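Local atomic coordinates of putative immunoglobulin-blocking virulence protein (Mycoplasma mycoides subsp. capri, PDB entry 7ADK), a protein that probably binds host immunoglobulin and blocks its action, and so is thought to contribute to the virulence of this mycoplasma. Residues A[241-244]-A[245-249]; A[205-209]-A[210-214]; A[389-392]-A[393-396]. One frame throughout, in Å; residues are numbered along the deposited sequence.

From the N terminus, residues 205-214 (contact 2) come first and lead the chain from the short hairpin of strands 203-204 and 207-208 into helix 209-218. After helix 227-235, residues 241-249 (contact 1) close a turn of the loop that runs into helix 247-253. Far along the chain, residues 389-396 (contact 3) close the bend between helix 381-387 and strand 396-403. The three follow in series, with no nesting or crossing. Contacts 1 and 2 touch, their centres about 10 Å apart: Tyr249 OH lies 2.6 Å from Leu205 O, a probable hydrogen bond. Contact 3 is remote, its centre about 56 Å from that of contact 1.

Contact 1 of 3, residues A[241-244]-A[245-249]; sequences AFQN and TLERY
The carbonyl oxygen of Ala241 is gripped twice by Thr245. Thr245 OG1 donates to Ala241 O at 2.8 Å, tilted 28° from the carbonyl plane, while Thr245 N reaches the same Ala241 O at 2.9 Å in a nearly straight bond. The backbone bond, from residue i+4 to i, closes a five-residue alpha-turn (241-245), in which Gln243 takes positive phi. A first torsion of 53° sets OG1 of Thr245 between its own backbone N and carbonyl carbon, where hydroxyl and amide can converge on one acceptor.

Apolar contact fills one side of the turn. Leu246 CB stands over one face of the Phe242 ring, 4.2 Å from the centroid and close to the ring normal, and Leu246 CD2 continues across to Phe242 CZ at 3.7 Å. Elsewhere a polar pair crosses the turn: Gln243 NE2 donates to Glu247 OE2 at 2.8 Å, meeting it on the syn side, with the amide and carboxylate planes 74° apart. The bends at chi2 of both Gln243 and Glu247 bring these ends together. Gln243 is exposed, so the pair lies toward solvent, whereas Phe242 and Leu246 are buried.

The loop joins helix 227-235 to helix 247-253. Phe242 packs on Asn281 and Ile285 of helix 280-288 and on Phe214 of helix 209-218, whose Ile210 also meets Thr245. On the helix that follows, the Arg248 guanidinium bonds to the carbonyl oxygens of Ala318 and Val203, tying it to strands 318-320 and 203-204.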
loop_
_atom_site.group_PDB
_atom_site.type_symbol
_atom_site.label_atom_id
_atom_site.label_comp_id
_atom_site.label_asym_id
_atom_site.label_seq_id
_atom_site.Cartn_x
_atom_site.Cartn_y
_atom_site.Cartn_z
ATOM N N ALA A 241 -16.662 -24.744 -15.777
ATOM C CA ALA A 241 -18.054 -24.977 -16.173
ATOM C C ALA A 241 -18.488 -26.433 -15.931
ATOM O O ALA A 241 -19.514 -26.708 -15.309
ATOM C CB ALA A 241 -18.226 -24.533 -17.610
ATOM N N PHE A 242 -17.671 -27.394 -16.352
ATOM C CA PHE A 242 -17.647 -28.686 -15.681
ATOM C C PHE A 242 -17.038 -28.474 -14.277
ATOM O O PHE A 242 -16.425 -27.442 -14.022
ATOM C CB PHE A 242 -16.887 -29.672 -16.557
ATOM C CG PHE A 242 -16.965 -31.108 -16.096
ATOM C CD1 PHE A 242 -15.923 -31.657 -15.332
ATOM C CD2 PHE A 242 -18.058 -31.910 -16.459
ATOM C CE1 PHE A 242 -15.965 -33.006 -14.961
ATOM C CE2 PHE A 242 -18.097 -33.260 -16.083
ATOM C CZ PHE A 242 -17.041 -33.811 -15.350
ATOM N N GLN A 243 -17.240 -29.376 -13.318
ATOM C CA GLN A 243 -16.932 -29.079 -11.901
ATOM C C GLN A 243 -17.666 -27.825 -11.356
ATOM O O GLN A 243 -17.227 -27.166 -10.413
ATOM C CB GLN A 243 -15.405 -29.057 -11.679
ATOM C CG GLN A 243 -14.992 -29.455 -10.258
ATOM C CD GLN A 243 -15.124 -30.953 -10.029
ATOM O OE1 GLN A 243 -14.452 -31.762 -10.647
ATOM N NE2 GLN A 243 -15.975 -31.396 -9.144
ATOM N N ASN A 244 -18.799 -27.490 -11.979
ATOM C CA ASN A 244 -19.768 -26.491 -11.535
ATOM C C ASN A 244 -21.182 -26.976 -11.898
ATOM O O ASN A 244 -22.065 -27.039 -11.050
ATOM C CB ASN A 244 -19.392 -25.143 -12.170
ATOM C CG ASN A 244 -20.206 -23.949 -11.707
ATOM O OD1 ASN A 244 -21.286 -24.059 -11.157
ATOM N ND2 ASN A 244 -19.707 -22.764 -11.915
ATOM N N THR A 245 -21.365 -27.441 -13.137
ATOM C CA THR A 245 -22.521 -28.253 -13.561
ATOM C C THR A 245 -22.462 -29.699 -13.068
ATOM O O THR A 245 -23.495 -30.255 -12.739
ATOM C CB THR A 245 -22.670 -28.289 -15.083
ATOM O OG1 THR A 245 -21.461 -28.685 -15.673
ATOM C CG2 THR A 245 -23.078 -26.955 -15.669
ATOM N N LEU A 246 -21.284 -30.326 -12.953
ATOM C CA LEU A 246 -21.117 -31.706 -12.457
ATOM C C LEU A 246 -21.796 -31.919 -11.099
ATOM O O LEU A 246 -22.510 -32.904 -10.930
ATOM C CB LEU A 246 -19.617 -32.061 -12.401
ATOM C CG LEU A 246 -19.244 -33.401 -11.732
ATOM C CD1 LEU A 246 -19.862 -34.616 -12.407
ATOM C CD2 LEU A 246 -17.747 -33.592 -11.722
ATOM N N GLU A 247 -21.646 -30.974 -10.180
ATOM C CA GLU A 247 -22.208 -31.014 -8.834
ATOM C C GLU A 247 -23.729 -31.216 -8.826
ATOM O O GLU A 247 -24.257 -31.866 -7.923
ATOM C CB GLU A 247 -21.856 -29.717 -8.093
ATOM C CG GLU A 247 -20.453 -29.653 -7.467
ATOM C CD GLU A 247 -19.245 -29.736 -8.413
ATOM O OE1 GLU A 247 -19.385 -29.516 -9.631
ATOM O OE2 GLU A 247 -18.134 -30.022 -7.924
ATOM N N ARG A 248 -24.445 -30.723 -9.842
ATOM C CA ARG A 248 -25.907 -30.791 -9.931
ATOM C C ARG A 248 -26.449 -32.205 -10.128
ATOM O O ARG A 248 -27.605 -32.473 -9.830
ATOM C CB ARG A 248 -26.383 -29.911 -11.082
ATOM C CG ARG A 248 -25.935 -28.451 -10.976
ATOM C CD ARG A 248 -26.437 -27.652 -12.169
ATOM N NE ARG A 248 -27.898 -27.599 -12.186
ATOM C CZ ARG A 248 -28.656 -27.026 -13.086
ATOM N NH1 ARG A 248 -28.188 -26.486 -14.156
ATOM N NH2 ARG A 248 -29.922 -26.977 -12.879
ATOM N N TYR A 249 -25.610 -33.108 -10.615
ATOM C CA TYR A 249 -25.885 -34.538 -10.746
ATOM C C TYR A 249 -25.165 -35.379 -9.684
ATOM O O TYR A 249 -25.658 -36.439 -9.325
ATOM C CB TYR A 249 -25.488 -35.004 -12.151
ATOM C CG TYR A 249 -25.887 -34.080 -13.282
ATOM C CD1 TYR A 249 -27.151 -34.181 -13.889
ATOM C CD2 TYR A 249 -24.983 -33.091 -13.706
ATOM C CE1 TYR A 249 -27.520 -33.268 -14.893
ATOM C CE2 TYR A 249 -25.346 -32.185 -14.714
ATOM C CZ TYR A 249 -26.622 -32.259 -15.294
ATOM O OH TYR A 249 -26.972 -31.360 -16.240
#

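Contact 2 of 3, residues A[205-209]-A[210-214]; sequences LFNNS and IFNVF
Asn208 and Phe211 meet at an N-cap: Asn208 directly precedes helix 209-218, which the chain enters from strand 207-208, and its side chain accepts from the first-turn amides. The capping bond proper runs from Phe211 N to Asn208 OD1 at 3.0 Å. It is almost straight at hydrogen (172°), although the donor sits above the plane of the side-chain carbonyl. Ile210 N adds a weak bond to the same oxygen. A chi1 of 67° turns the Asn208 amide back over the first helical turn. Its other end is held too, since Asn208 ND2 donates to Gly204 O and is also bonded to Tyr249 OH.

Backbone bonds begin the helix. Asn212 N reaches Asn208 O at 2.9 Å, and Val213 N reaches Ser209 O at 3.2 Å.

The Asn212 side chain adds a second polar group, held here by two weak bonds. Asn212 ND2 points at Asn207 OD1, 3.3 Å away, with the two amides nearly coplanar, and Asn208 N makes a weak bond to Asn212 OD1. Asn207 has its stronger partner in Ser194 O, to which ND2 donates.

Apolar contact gathers at Phe211. The Phe206 and Phe211 rings lie obliquely, centroids 5.5 Å apart and planes at 51°, and Phe206 packs in turn on Ile320 of strand 318-320, while Phe211 meets Tyr249 of helix 247-253. Phe206 CA lies over a face of the Phe211 ring, 3.9 Å from its centroid. Near the plane of the Phe206 ring, at its edge, Phe211 CE2 comes within 3.5 Å of Phe206 CD1.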
loop_
_atom_site.group_PDB
_atom_site.type_symbol
_atom_site.label_atom_id
_atom_site.label_comp_id
_atom_site.label_asym_id
_atom_site.label_seq_id
_atom_site.Cartn_x
_atom_site.Cartn_y
_atom_site.Cartn_z
ATOM N N LEU A 205 -31.646 -28.803 -15.761
ATOM C CA LEU A 205 -30.855 -30.021 -15.532
ATOM C C LEU A 205 -30.566 -30.849 -16.793
ATOM O O LEU A 205 -29.477 -31.401 -16.897
ATOM C CB LEU A 205 -31.523 -30.903 -14.466
ATOM C CG LEU A 205 -31.200 -30.441 -13.043
ATOM C CD1 LEU A 205 -32.215 -30.984 -12.046
ATOM C CD2 LEU A 205 -29.811 -30.920 -12.641
ATOM N N PHE A 206 -31.482 -30.915 -17.757
ATOM C CA PHE A 206 -31.287 -31.640 -19.019
ATOM C C PHE A 206 -31.423 -30.720 -20.226
ATOM O O PHE A 206 -31.744 -31.164 -21.328
ATOM C CB PHE A 206 -32.192 -32.874 -19.097
ATOM C CG PHE A 206 -32.093 -33.787 -17.899
ATOM C CD1 PHE A 206 -30.843 -34.220 -17.434
ATOM C CD2 PHE A 206 -33.244 -34.147 -17.195
ATOM C CE1 PHE A 206 -30.738 -34.980 -16.265
ATOM C CE2 PHE A 206 -33.142 -34.901 -16.023
ATOM C CZ PHE A 206 -31.891 -35.312 -15.551
ATOM N N ASN A 207 -31.163 -29.431 -20.020
ATOM C CA ASN A 207 -31.005 -28.434 -21.066
ATOM C C ASN A 207 -30.064 -27.318 -20.579
ATOM O O ASN A 207 -30.513 -26.307 -20.045
ATOM C CB ASN A 207 -32.372 -27.911 -21.492
ATOM C CG ASN A 207 -32.308 -26.886 -22.582
ATOM O OD1 ASN A 207 -31.409 -26.765 -23.304
ATOM N ND2 ASN A 207 -33.233 -26.126 -22.751
ATOM N N ASN A 208 -28.759 -27.528 -20.722
ATOM C CA ASN A 208 -27.722 -26.582 -20.323
ATOM C C ASN A 208 -26.465 -26.746 -21.173
ATOM O O ASN A 208 -26.276 -27.757 -21.829
ATOM C CB ASN A 208 -27.417 -26.684 -18.818
ATOM C CG ASN A 208 -26.768 -27.981 -18.395
ATOM O OD1 ASN A 208 -25.625 -28.256 -18.722
ATOM N ND2 ASN A 208 -27.462 -28.795 -17.649
ATOM N N SER A 209 -25.587 -25.757 -21.157
ATOM C CA SER A 209 -24.429 -25.678 -22.044
ATOM C C SER A 209 -23.491 -26.894 -21.994
ATOM O O SER A 209 -23.087 -27.380 -23.050
ATOM C CB SER A 209 -23.693 -24.375 -21.760
ATOM O OG SER A 209 -22.633 -24.168 -22.643
ATOM N N ILE A 210 -23.184 -27.468 -20.822
ATOM C CA ILE A 210 -22.317 -28.660 -20.719
ATOM C C ILE A 210 -23.063 -29.925 -21.162
ATOM O O ILE A 210 -22.579 -30.673 -22.011
ATOM C CB ILE A 210 -21.698 -28.767 -19.303
ATOM C CG1 ILE A 210 -20.558 -27.739 -19.104
ATOM C CG2 ILE A 210 -21.210 -30.158 -18.926
ATOM C CD1 ILE A 210 -19.285 -27.945 -19.922
ATOM N N PHE A 211 -24.281 -30.133 -20.667
ATOM C CA PHE A 211 -25.124 -31.266 -21.041
ATOM C C PHE A 211 -25.402 -31.332 -22.554
ATOM O O PHE A 211 -25.363 -32.404 -23.155
ATOM C CB PHE A 211 -26.418 -31.172 -20.232
ATOM C CG PHE A 211 -27.327 -32.364 -20.380
ATOM C CD1 PHE A 211 -28.277 -32.410 -21.414
ATOM C CD2 PHE A 211 -27.233 -33.428 -19.471
ATOM C CE1 PHE A 211 -29.122 -33.520 -21.543
ATOM C CE2 PHE A 211 -28.075 -34.537 -19.609
ATOM C CZ PHE A 211 -29.016 -34.587 -20.645
ATOM N N ASN A 212 -25.606 -30.183 -23.200
ATOM C CA ASN A 212 -25.840 -30.077 -24.640
ATOM C C ASN A 212 -24.569 -30.306 -25.477
ATOM O O ASN A 212 -24.653 -30.841 -26.580
ATOM C CB ASN A 212 -26.463 -28.711 -24.951
ATOM C CG ASN A 212 -27.807 -28.463 -24.316
ATOM O OD1 ASN A 212 -28.378 -29.284 -23.646
ATOM N ND2 ASN A 212 -28.385 -27.326 -24.555
ATOM N N VAL A 213 -23.396 -29.937 -24.974
ATOM C CA VAL A 213 -22.112 -30.232 -25.619
ATOM C C VAL A 213 -21.757 -31.715 -25.505
ATOM O O VAL A 213 -21.217 -32.284 -26.454
ATOM C CB VAL A 213 -21.012 -29.327 -25.045
ATOM C CG1 VAL A 213 -19.591 -29.743 -25.416
ATOM C CG2 VAL A 213 -21.203 -27.919 -25.580
ATOM N N PHE A 214 -22.109 -32.382 -24.403
ATOM C CA PHE A 214 -21.953 -33.831 -24.303
ATOM C C PHE A 214 -22.983 -34.594 -25.140
ATOM O O PHE A 214 -22.593 -35.515 -25.855
ATOM C CB PHE A 214 -21.937 -34.275 -22.840
ATOM C CG PHE A 214 -20.756 -33.818 -21.991
ATOM C CD1 PHE A 214 -19.628 -33.168 -22.535
ATOM C CD2 PHE A 214 -20.791 -34.052 -20.608
ATOM C CE1 PHE A 214 -18.570 -32.759 -21.712
ATOM C CE2 PHE A 214 -19.734 -33.633 -19.785
ATOM C CZ PHE A 214 -18.623 -32.989 -20.335
#

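Contact 3 of 3, residues A[389-392]-A[393-396]; sequences NFKA and SDGI
Phe390 and Ile396 form the buried apolar part of this contact. Ile396 CG2 sits over one face of the Phe390 ring, 3.6 Å from the centroid and 15° off the ring normal, so the methyl meets the pi face, somewhat displaced from the ring centre, and not the ring edge. On the CD2-CE2 side of the ring, Phe390 CE2 comes to 3.5 Å from the backbone Ile396 O. A chi1 of 59° swings the ring under the branched side chain of Ile396.

Asp394, also buried, forms the polar half of the close packing. Its OD2 accepts from Lys391 N at 2.8 Å, a straight bond that arrives from above the carboxylate plane. The same OD2 takes a second bond from Lys391 NZ, at 3.1 Å, on its syn lone pair. Asp394 OD1 also uses its syn lone pair toward Lys391 NZ, 3.0 Å away, so the ammonium forks across both oxygens in a salt bridge that joins a buried carboxylate to a lysine on the solvent side. Bends at chi3 and chi4 curl the lysine chain back to allow this.

Residues 391-394 form a type I beta-turn, closed by Asp394 N to Lys391 O at 3.1 Å, with Ala392 and Ser393 at the two central positions. Gly395 follows with positive phi, a conformation favourable to glycine, and leads the chain into strand 396-403.

The turn's outer side is looser. Lys391, Ala392 and Ser393 are exposed, and Ser393 OG meets Lys391 CB by van der Waals contact, at 3.7 Å. Inward lies helix 426-442: its Arg431 meets Phe390, its Ala428 and Leu435 meet Ile396, and its Glu427 touches Asp394.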
loop_
_atom_site.group_PDB
_atom_site.type_symbol
_atom_site.label_atom_id
_atom_site.label_comp_id
_atom_site.label_asym_id
_atom_site.label_seq_id
_atom_site.Cartn_x
_atom_site.Cartn_y
_atom_site.Cartn_z
ATOM N N ASN A 389 -15.480 32.282 -23.090
ATOM C CA ASN A 389 -14.043 32.306 -23.366
ATOM C C ASN A 389 -13.245 31.204 -22.648
ATOM O O ASN A 389 -12.412 31.485 -21.787
ATOM C CB ASN A 389 -13.497 33.725 -23.115
ATOM C CG ASN A 389 -14.092 34.759 -24.048
ATOM O OD1 ASN A 389 -14.018 34.651 -25.260
ATOM N ND2 ASN A 389 -14.691 35.790 -23.532
ATOM N N PHE A 390 -13.483 29.943 -23.003
ATOM C CA PHE A 390 -12.647 28.809 -22.596
ATOM C C PHE A 390 -12.223 27.973 -23.810
ATOM O O PHE A 390 -12.927 27.922 -24.817
ATOM C CB PHE A 390 -13.337 27.994 -21.491
ATOM C CG PHE A 390 -14.693 27.405 -21.813
ATOM C CD1 PHE A 390 -15.861 28.049 -21.375
ATOM C CD2 PHE A 390 -14.788 26.185 -22.503
ATOM C CE1 PHE A 390 -17.117 27.479 -21.619
ATOM C CE2 PHE A 390 -16.046 25.614 -22.750
ATOM C CZ PHE A 390 -17.210 26.263 -22.312
ATOM N N LYS A 391 -11.055 27.326 -23.750
ATOM C CA LYS A 391 -10.586 26.397 -24.790
ATOM C C LYS A 391 -11.173 25.003 -24.561
ATOM O O LYS A 391 -11.553 24.670 -23.441
ATOM C CB LYS A 391 -9.051 26.345 -24.792
ATOM C CG LYS A 391 -8.403 27.716 -25.033
ATOM C CD LYS A 391 -6.871 27.673 -25.057
ATOM C CE LYS A 391 -6.207 27.167 -23.770
ATOM N NZ LYS A 391 -6.497 28.006 -22.588
ATOM N N ALA A 392 -11.153 24.128 -25.565
ATOM C CA ALA A 392 -11.553 22.735 -25.359
ATOM C C ALA A 392 -10.659 21.978 -24.350
ATOM O O ALA A 392 -11.106 21.021 -23.720
ATOM C CB ALA A 392 -11.577 22.051 -26.720
ATOM N N SER A 393 -9.407 22.401 -24.181
ATOM C CA SER A 393 -8.461 21.845 -23.214
ATOM C C SER A 393 -8.658 22.341 -21.773
ATOM O O SER A 393 -8.062 21.774 -20.864
ATOM C CB SER A 393 -7.043 22.150 -23.692
ATOM O OG SER A 393 -6.859 23.538 -23.855
ATOM N N ASP A 394 -9.491 23.348 -21.526
ATOM C CA ASP A 394 -9.657 23.949 -20.195
ATOM C C ASP A 394 -10.533 23.140 -19.220
ATOM O O ASP A 394 -10.616 23.495 -18.050
ATOM C CB ASP A 394 -10.109 25.409 -20.353
ATOM C CG ASP A 394 -9.006 26.322 -20.925
ATOM O OD1 ASP A 394 -7.804 26.012 -20.762
ATOM O OD2 ASP A 394 -9.318 27.380 -21.519
ATOM N N GLY A 395 -11.133 22.024 -19.643
ATOM C CA GLY A 395 -11.786 21.059 -18.748
ATOM C C GLY A 395 -13.217 21.407 -18.331
ATOM O O GLY A 395 -13.755 20.822 -17.395
ATOM N N ILE A 396 -13.808 22.391 -19.005
ATOM C CA ILE A 396 -15.205 22.821 -18.912
ATOM C C ILE A 396 -15.918 22.270 -20.152
ATOM O O ILE A 396 -15.429 22.476 -21.257
ATOM C CB ILE A 396 -15.267 24.370 -18.869
ATOM C CG1 ILE A 396 -14.686 24.961 -17.576
ATOM C CG2 ILE A 396 -16.689 24.901 -19.060
ATOM C CD1 ILE A 396 -14.159 26.367 -17.713
#